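Local coordinates for alpha-1,2-mannosidase (Bacteroides thetaiotaomicron, PDB 2WW2), which is a calcium-dependent family GH92 alpha-mannosidase that hydrolyses alpha-mannosidic linkages with inversion of anomeric configuration, at residues 349-354 / 396-401; 365-370 / 383-388. All blocks are in the same frame, centred on the assembly; numbering follows the deposited sequence.

Contact 1: residues 349-354 / 396-401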
loop_
_atom_site.group_PDB
_atom_site.type_symbol
_atom_site.label_atom_id
_atom_site.label_comp_id
_atom_site.label_asym_id
_atom_site.label_seq_id
_atom_site.Cartn_x
_atom_site.Cartn_y
_atom_site.Cartn_z
ATOM N N VAL A 349 42.113 8.968 -14.383
ATOM C CA VAL A 349 41.576 7.634 -14.126
ATOM C C VAL A 349 40.840 7.094 -15.356
ATOM O O VAL A 349 41.102 5.967 -15.795
ATOM C CB VAL A 349 40.680 7.613 -12.887
ATOM C CG1 VAL A 349 40.134 6.182 -12.650
ATOM C CG2 VAL A 349 41.506 8.091 -11.678
ATOM N N SER A 350 39.975 7.917 -15.951
ATOM C CA SER A 350 39.237 7.491 -17.150
ATOM C C SER A 350 40.190 7.164 -18.296
ATOM O O SER A 350 39.908 6.278 -19.117
ATOM C CB SER A 350 38.241 8.568 -17.589
ATOM O OG SER A 350 37.407 8.960 -16.503
ATOM N N GLU A 351 41.304 7.891 -18.379
ATOM C CA GLU A 351 42.311 7.593 -19.413
ATOM C C GLU A 351 42.767 6.129 -19.327
ATOM O O GLU A 351 42.943 5.467 -20.356
ATOM C CB GLU A 351 43.533 8.529 -19.315
ATOM C CG GLU A 351 43.255 9.963 -19.773
ATOM C CD GLU A 351 44.422 10.914 -19.551
ATOM O OE1 GLU A 351 45.406 10.547 -18.879
ATOM O OE2 GLU A 351 44.352 12.041 -20.059
ATOM N N ARG A 352 42.993 5.640 -18.108
ATOM C CA ARG A 352 43.474 4.267 -17.907
ATOM C C ARG A 352 42.327 3.241 -17.950
ATOM O O ARG A 352 42.498 2.117 -18.461
ATOM C CB ARG A 352 44.247 4.151 -16.583
ATOM C CG ARG A 352 45.457 5.087 -16.493
ATOM C CD ARG A 352 46.283 4.834 -15.232
ATOM N NE ARG A 352 45.571 5.226 -14.019
ATOM C CZ ARG A 352 45.824 6.340 -13.334
ATOM N NH1 ARG A 352 46.762 7.180 -13.758
ATOM N NH2 ARG A 352 45.135 6.626 -12.235
ATOM N N VAL A 353 41.163 3.629 -17.424
ATOM C CA VAL A 353 39.993 2.742 -17.427
ATOM C C VAL A 353 39.567 2.427 -18.849
ATOM O O VAL A 353 39.243 1.266 -19.183
ATOM C CB VAL A 353 38.799 3.368 -16.670
ATOM C CG1 VAL A 353 37.505 2.596 -16.979
ATOM C CG2 VAL A 353 39.067 3.366 -15.163
ATOM N N THR A 354 39.562 3.446 -19.706
ATOM C CA THR A 354 39.141 3.207 -21.097
ATOM C C THR A 354 40.127 2.286 -21.803
ATOM O O THR A 354 39.708 1.340 -22.488
ATOM C CB THR A 354 38.922 4.517 -21.905
ATOM O OG1 THR A 354 40.090 5.332 -21.798
ATOM C CG2 THR A 354 37.706 5.295 -21.335
ATOM N N ILE A 396 38.868 12.697 -23.840
ATOM C CA ILE A 396 39.672 11.631 -23.263
ATOM C C ILE A 396 39.743 10.541 -24.310
ATOM O O ILE A 396 38.766 9.806 -24.554
ATOM C CB ILE A 396 39.024 11.101 -21.969
ATOM C CG1 ILE A 396 38.901 12.250 -20.963
ATOM C CG2 ILE A 396 39.833 9.943 -21.395
ATOM C CD1 ILE A 396 38.089 11.907 -19.716
ATOM N N GLN A 397 40.898 10.473 -24.965
ATOM C CA GLN A 397 41.045 9.681 -26.172
ATOM C C GLN A 397 42.359 8.920 -26.151
ATOM O O GLN A 397 43.281 9.239 -26.884
ATOM C CB GLN A 397 40.942 10.595 -27.407
ATOM C CG GLN A 397 39.588 11.304 -27.475
ATOM C CD GLN A 397 39.430 12.214 -28.681
ATOM O OE1 GLN A 397 40.376 12.430 -29.444
ATOM N NE2 GLN A 397 38.213 12.731 -28.881
ATOM N N THR A 398 42.433 7.908 -25.298
ATOM C CA THR A 398 43.650 7.123 -25.141
ATOM C C THR A 398 43.591 5.825 -25.936
ATOM O O THR A 398 44.610 5.215 -26.196
ATOM C CB THR A 398 43.912 6.780 -23.668
ATOM O OG1 THR A 398 42.775 6.103 -23.116
ATOM C CG2 THR A 398 44.144 8.066 -22.874
ATOM N N VAL A 399 42.395 5.382 -26.289
ATOM C CA VAL A 399 42.249 4.180 -27.098
ATOM C C VAL A 399 42.353 4.518 -28.587
ATOM O O VAL A 399 42.151 5.668 -28.998
ATOM C CB VAL A 399 40.908 3.481 -26.812
ATOM C CG1 VAL A 399 40.816 3.086 -25.322
ATOM C CG2 VAL A 399 39.731 4.401 -27.190
ATOM N N ASP A 400 42.669 3.514 -29.391
ATOM C CA ASP A 400 42.661 3.666 -30.828
ATOM C C ASP A 400 41.213 3.673 -31.338
ATOM O O ASP A 400 40.438 2.765 -31.039
ATOM C CB ASP A 400 43.418 2.512 -31.465
ATOM C CG ASP A 400 43.347 2.548 -32.967
ATOM O OD1 ASP A 400 44.090 3.351 -33.570
ATOM O OD2 ASP A 400 42.538 1.800 -33.547
ATOM N N ALA A 401 40.859 4.696 -32.109
ATOM C CA ALA A 401 39.492 4.878 -32.578
ATOM C C ALA A 401 38.943 3.655 -33.308
ATOM O O ALA A 401 37.819 3.222 -33.052
ATOM C CB ALA A 401 39.399 6.120 -33.491
HETATM O O HOH W 1 40.209 6.571 -24.379
#

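Contact 2: residues 365-370 / 383-388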
loop_
_atom_site.group_PDB
_atom_site.type_symbol
_atom_site.label_atom_id
_atom_site.label_comp_id
_atom_site.label_asym_id
_atom_site.label_seq_id
_atom_site.Cartn_x
_atom_site.Cartn_y
_atom_site.Cartn_z
ATOM N N GLY A 365 38.000 -11.276 -26.089
ATOM C CA GLY A 365 37.043 -11.253 -27.207
ATOM C C GLY A 365 35.832 -10.360 -26.971
ATOM O O GLY A 365 35.121 -10.005 -27.924
ATOM N N PHE A 366 35.592 -9.987 -25.709
ATOM C CA PHE A 366 34.471 -9.110 -25.381
ATOM C C PHE A 366 34.910 -8.017 -24.419
ATOM O O PHE A 366 35.774 -8.237 -23.568
ATOM C CB PHE A 366 33.326 -9.901 -24.718
ATOM C CG PHE A 366 32.546 -10.793 -25.671
ATOM C CD1 PHE A 366 31.450 -10.298 -26.363
ATOM C CD2 PHE A 366 32.882 -12.133 -25.824
ATOM C CE1 PHE A 366 30.705 -11.105 -27.218
ATOM C CE2 PHE A 366 32.150 -12.953 -26.679
ATOM C CZ PHE A 366 31.059 -12.433 -27.387
ATOM N N MET A 367 34.280 -6.854 -24.505
ATOM C CA MET A 367 34.441 -5.864 -23.451
ATOM C C MET A 367 33.677 -6.325 -22.216
ATOM O O MET A 367 32.642 -6.990 -22.324
ATOM C CB MET A 367 33.919 -4.495 -23.889
ATOM C CG MET A 367 34.656 -3.919 -25.091
ATOM S SD MET A 367 34.144 -2.218 -25.433
ATOM C CE MET A 367 32.559 -2.502 -26.229
ATOM N N PRO A 368 34.184 -5.982 -21.024
ATOM C CA PRO A 368 33.450 -6.397 -19.835
ATOM C C PRO A 368 32.196 -5.543 -19.613
ATOM O O PRO A 368 32.124 -4.409 -20.116
ATOM C CB PRO A 368 34.445 -6.154 -18.703
ATOM C CG PRO A 368 35.355 -5.061 -19.213
ATOM C CD PRO A 368 35.391 -5.207 -20.718
ATOM N N GLU A 369 31.226 -6.091 -18.869
ATOM C CA GLU A 369 30.050 -5.344 -18.455
ATOM C C GLU A 369 30.007 -5.394 -16.923
ATOM O O GLU A 369 30.075 -4.355 -16.281
ATOM C CB GLU A 369 28.764 -5.883 -19.104
ATOM C CG GLU A 369 28.730 -5.807 -20.648
ATOM C CD GLU A 369 28.744 -4.388 -21.208
ATOM O OE1 GLU A 369 28.598 -3.434 -20.418
ATOM O OE2 GLU A 369 28.919 -4.212 -22.444
ATOM N N TRP A 370 29.933 -6.601 -16.358
ATOM C CA TRP A 370 30.251 -6.818 -14.934
ATOM C C TRP A 370 31.552 -7.627 -14.875
ATOM O O TRP A 370 31.652 -8.687 -15.496
ATOM C CB TRP A 370 29.117 -7.585 -14.218
ATOM C CG TRP A 370 28.550 -6.831 -13.031
ATOM C CD1 TRP A 370 27.306 -6.274 -12.928
ATOM C CD2 TRP A 370 29.235 -6.524 -11.800
ATOM N NE1 TRP A 370 27.163 -5.648 -11.689
ATOM C CE2 TRP A 370 28.333 -5.795 -10.985
ATOM C CE3 TRP A 370 30.510 -6.822 -11.298
ATOM C CZ2 TRP A 370 28.677 -5.342 -9.706
ATOM C CZ3 TRP A 370 30.867 -6.347 -10.031
ATOM C CH2 TRP A 370 29.943 -5.618 -9.246
ATOM N N ASN A 383 26.820 -1.082 -21.564
ATOM C CA ASN A 383 27.270 0.206 -21.090
ATOM C C ASN A 383 28.789 0.392 -21.054
ATOM O O ASN A 383 29.280 1.507 -20.832
ATOM C CB ASN A 383 26.583 0.545 -19.767
ATOM C CG ASN A 383 25.076 0.598 -19.925
ATOM O OD1 ASN A 383 24.332 -0.185 -19.303
ATOM N ND2 ASN A 383 24.617 1.481 -20.799
ATOM N N SER A 384 29.529 -0.684 -21.307
ATOM C CA SER A 384 30.941 -0.547 -21.631
ATOM C C SER A 384 31.111 0.541 -22.715
ATOM O O SER A 384 32.066 1.336 -22.700
ATOM C CB SER A 384 31.490 -1.870 -22.164
ATOM O OG SER A 384 30.693 -2.344 -23.251
ATOM N N VAL A 385 30.196 0.536 -23.677
ATOM C CA VAL A 385 30.251 1.491 -24.780
ATOM C C VAL A 385 30.119 2.921 -24.263
ATOM O O VAL A 385 30.814 3.847 -24.705
ATOM C CB VAL A 385 29.128 1.182 -25.786
ATOM C CG1 VAL A 385 29.053 2.258 -26.839
ATOM C CG2 VAL A 385 29.378 -0.223 -26.414
ATOM N N SER A 386 29.239 3.105 -23.301
ATOM C CA SER A 386 29.024 4.434 -22.740
ATOM C C SER A 386 30.304 5.002 -22.112
ATOM O O SER A 386 30.642 6.169 -22.323
ATOM C CB SER A 386 27.893 4.401 -21.702
ATOM O OG SER A 386 27.797 5.664 -21.050
ATOM N N LEU A 387 31.021 4.193 -21.340
ATOM C CA LEU A 387 32.276 4.670 -20.738
ATOM C C LEU A 387 33.259 5.141 -21.802
ATOM O O LEU A 387 33.892 6.186 -21.670
ATOM C CB LEU A 387 32.953 3.558 -19.936
ATOM C CG LEU A 387 32.568 3.478 -18.454
ATOM C CD1 LEU A 387 31.080 3.113 -18.308
ATOM C CD2 LEU A 387 33.468 2.430 -17.771
ATOM N N LEU A 388 33.395 4.359 -22.861
ATOM C CA LEU A 388 34.302 4.743 -23.932
ATOM C C LEU A 388 33.844 6.025 -24.635
ATOM O O LEU A 388 34.637 6.932 -24.891
ATOM C CB LEU A 388 34.445 3.600 -24.955
ATOM C CG LEU A 388 35.090 2.280 -24.487
ATOM C CD1 LEU A 388 35.135 1.258 -25.650
ATOM C CD2 LEU A 388 36.498 2.555 -23.999
#

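Contact 1: residues 349-354 / 396-401
Thr354 OG1, which faces Thr398 across the contact, is gripped by two hydrogen bonds. Thr354 OG1 donates to Ser350 O, one turn back in the helix, at 2.8 Å. It also accepts from a water, and that water takes the backbone N-H of Thr398. The water therefore bridges helix and loop. With chi1 at 53°, Thr354 OG1 lies between the backbone N and the carbonyl carbon, and from there it meets Ser350 O. Thr398 adds a direct bond: its OG1 donates to Glu351 O at 2.8 Å, in the carbonyl plane and on a lone pair. With the hydroxyl so placed, Thr398 CG2 lies against Glu351 CB, 3.6 Å away. The aliphatic part of Glu351 also crosses Ile396 at about a right angle, with its CG 3.8 Å from Ile396 CG2. Ile396 CD1 reaches on to Ser350 CB at 4.0 Å. At the other end, Val399 CG1 rests on the backbone carbonyl of Thr354. Ile396 and Val399 also touch helix 383-393. A helix flank is thus joined to the loop linking helices 383-393 and 401-413, consistent with the (alpha/alpha)6-barrel catalytic domain of family GH92.

Contact 2: residues 365-370 / 383-388
The carboxylate of Glu369 meets Ser384 through both of its oxygens. OE1 takes the backbone N-H of Ser384 on its syn side, 17° out of the carboxylate plane. This bond is 3.0 Å from Ser384 N to Glu369 OE1. The hydroxyl comes instead from above the plane, 39° out of it, with Ser384 OG donating to Glu369 OE2 at 2.7 Å. Two bonds from a single residue thus fix the rotation of the carboxylate. The Glu369 chain bends at chi2 (-65°), which swings its head toward the first turn of helix 383-393. Gln411 NE2 gives OE2 a further hydrogen bond and also binds Met367 O. Without this carboxylate, as with an alanine here, Ser384 N and OG would probably lose their acceptors and the Gln411 amide one of its two partners.

Beside this polar group Met367 reaches over the same helix. Met367 SD touches Leu388 CD1 at 3.6 Å. The chain then bends at chi3, and Met367 CE comes to 3.9 Å from Val385 CG2. Met367 CE also lies 3.5 Å from Ser384 OG, so the methyl borders both the polar and the apolar part. Pro368 O is 3.3 Å from Ser384 CB. This carbonyl is buried and has no polar partner in the model.

The contact is enclosed by helices. Helix 331-334 brings Phe331 against Pro368 and Ser384, and helix 401-413 brings Ala407 against Met367 and Met408 against Leu388. Ile357 of helix 347-364 touches Met367. Segment 365-370 runs from the end of helix 347-364 to strand 370-371, alongside the start of helix 383-393.

Overall arrangement
Contacts 1 and 2 lie about 13 Å apart, centre to centre, on the same side of the chain's centre and within the GH92 catalytic domain. Both segments of contact 2 fall between the two segments of contact 1 in the sequence. Helix 347-364 carries the first segment of contact 1 and leads into residues 365-370. Helix 383-393 carries the second segment of contact 2 and leads into the loop at 396-401. The two contacts touch directly, with Thr354 O 3.7 Å from Leu388 CD2. Contact 2 is buried, while contact 1 is only partly so. Together they tie helices 347-364 and 383-393 to each other through their connecting segments.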